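Local coordinates for glutaredoxin-glutathione complex (PDB 5KQA), which binds glutathione and, as a plant glutaredoxin of the thioredoxin superfamily, probably catalyses glutathione-dependent thiol-disulfide exchange, at residues V53-L56 with F57-G61. Residues are numbered along the deposited sequence; the frame is centred on the assembly and turned at random.
Sequences VKKL and FDQLG
Val-53 and Phe-57 stand one turn apart on the inner side of helix 48-60, joined by the first of four successive i to i+4 backbone bonds, a worked example of how this spacing brings both backbone groups and side chains of successive turns together. Phe-57 N reaches Val-53 O over 3.0 Å with a nearly straight N-H...O angle of 169°; Asp-58, Gln-59 and Leu-60 bond in the same way to Lys-54, Lys-55 and Leu-56, the last most bent at 144°.

With CG beside the backbone N (chi1 -70°), the Phe-57 ring leans back along the helix and approaches the carbonyl obliquely, CD2 3.2 Å from Val-53 O.

Apolar packing follows the same spacing. Phe-57 CE2 lies 4.4 Å from Val-53 CB. Three residues further along, Leu-56 CG meets Leu-60 CD1 at 4.1 Å, the two chains crossing at a slant. Phe-57 also packs on Leu-39 and Val-41 of strand 39-43 and on Val-107, so an alanine here would probably open a gap between helix, sheet and helix 104-112.

Among the polar groups, the Asp-58 carboxylate lies back near Lys-54; its OD2 is 3.1 Å from Lys-54 O, two acceptors with no bond between them. Its OD1 is hydrogen-bonded to Tyr-64 OH, while Lys-54 NZ forms a salt bridge with Glu-68.

Gly-61, at positive phi, ends the helix in a Schellman motif, where the beta-alpha-beta unit of the thioredoxin fold turns toward strand 65-68.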
loop_
_atom_site.group_PDB
_atom_site.type_symbol
_atom_site.label_atom_id
_atom_site.label_comp_id
_atom_site.label_asym_id
_atom_site.label_seq_id
_atom_site.Cartn_x
_atom_site.Cartn_y
_atom_site.Cartn_z
ATOM N N VAL A 53 9.822 -3.839 2.028
ATOM C CA VAL A 53 9.135 -2.695 2.630
ATOM C C VAL A 53 8.493 -3.115 3.939
ATOM O O VAL A 53 8.475 -2.341 4.897
ATOM C CB VAL A 53 8.054 -2.051 1.699
ATOM C CG1 VAL A 53 8.673 -1.567 0.401
ATOM C CG2 VAL A 53 6.897 -2.989 1.439
ATOM N N LYS A 54 7.993 -4.349 3.996
ATOM C CA LYS A 54 7.414 -4.868 5.231
ATOM C C LYS A 54 8.472 -4.966 6.329
ATOM O O LYS A 54 8.222 -4.624 7.488
ATOM C CB LYS A 54 6.777 -6.245 5.012
ATOM C CG LYS A 54 5.519 -6.254 4.166
ATOM C CD LYS A 54 5.182 -7.688 3.766
ATOM C CE LYS A 54 4.126 -7.741 2.692
ATOM N NZ LYS A 54 3.874 -9.143 2.212
ATOM N N LYS A 55 9.649 -5.461 5.963
ATOM C CA LYS A 55 10.755 -5.568 6.910
ATOM C C LYS A 55 11.153 -4.190 7.466
ATOM O O LYS A 55 11.393 -4.040 8.665
ATOM C CB LYS A 55 11.950 -6.244 6.234
ATOM C CG LYS A 55 13.060 -6.678 7.171
ATOM C CD LYS A 55 14.042 -7.583 6.431
ATOM C CE LYS A 55 15.114 -8.153 7.353
ATOM N NZ LYS A 55 16.041 -7.104 7.872
ATOM N N LEU A 56 11.222 -3.187 6.592
ATOM C CA LEU A 56 11.497 -1.813 7.021
ATOM C C LEU A 56 10.462 -1.324 8.029
ATOM O O LEU A 56 10.811 -0.808 9.088
ATOM C CB LEU A 56 11.529 -0.857 5.822
ATOM C CG LEU A 56 11.716 0.627 6.188
ATOM C CD1 LEU A 56 13.154 0.920 6.556
ATOM C CD2 LEU A 56 11.252 1.552 5.094
ATOM N N PHE A 57 9.185 -1.469 7.690
ATOM C CA PHE A 57 8.113 -1.046 8.587
ATOM C C PHE A 57 8.152 -1.813 9.904
ATOM O O PHE A 57 7.887 -1.236 10.956
ATOM C CB PHE A 57 6.743 -1.217 7.918
ATOM C CG PHE A 57 6.500 -0.258 6.807
ATOM C CD1 PHE A 57 6.895 1.068 6.925
ATOM C CD2 PHE A 57 5.894 -0.673 5.636
ATOM C CE1 PHE A 57 6.680 1.965 5.901
ATOM C CE2 PHE A 57 5.681 0.222 4.603
ATOM C CZ PHE A 57 6.071 1.541 4.738
ATOM N N ASP A 58 8.473 -3.106 9.853
ATOM C CA ASP A 58 8.627 -3.898 11.078
ATOM C C ASP A 58 9.659 -3.255 12.005
ATOM O O ASP A 58 9.402 -3.024 13.193
ATOM C CB ASP A 58 9.052 -5.343 10.765
ATOM C CG ASP A 58 7.952 -6.159 10.085
ATOM O OD1 ASP A 58 6.755 -5.851 10.267
ATOM O OD2 ASP A 58 8.292 -7.125 9.367
ATOM N N GLN A 59 10.828 -2.962 11.442
ATOM C CA GLN A 59 11.955 -2.432 12.204
ATOM C C GLN A 59 11.690 -1.007 12.717
ATOM O O GLN A 59 12.205 -0.604 13.766
ATOM C CB GLN A 59 13.221 -2.488 11.342
ATOM C CG GLN A 59 13.622 -3.924 10.987
ATOM C CD GLN A 59 14.830 -4.008 10.072
ATOM O OE1 GLN A 59 15.057 -3.128 9.242
ATOM N NE2 GLN A 59 15.610 -5.072 10.219
ATOM N N LEU A 60 10.867 -0.256 11.993
ATOM C CA LEU A 60 10.497 1.094 12.413
ATOM C C LEU A 60 9.432 1.094 13.497
ATOM O O LEU A 60 9.116 2.145 14.055
ATOM C CB LEU A 60 9.981 1.915 11.233
ATOM C CG LEU A 60 10.935 2.292 10.108
ATOM C CD1 LEU A 60 10.161 3.109 9.082
ATOM C CD2 LEU A 60 12.139 3.062 10.634
ATOM N N GLY A 61 8.858 -0.072 13.785
ATOM C CA GLY A 61 7.812 -0.173 14.794
ATOM C C GLY A 61 6.452 0.311 14.307
ATOM O O GLY A 61 5.581 0.695 15.092
#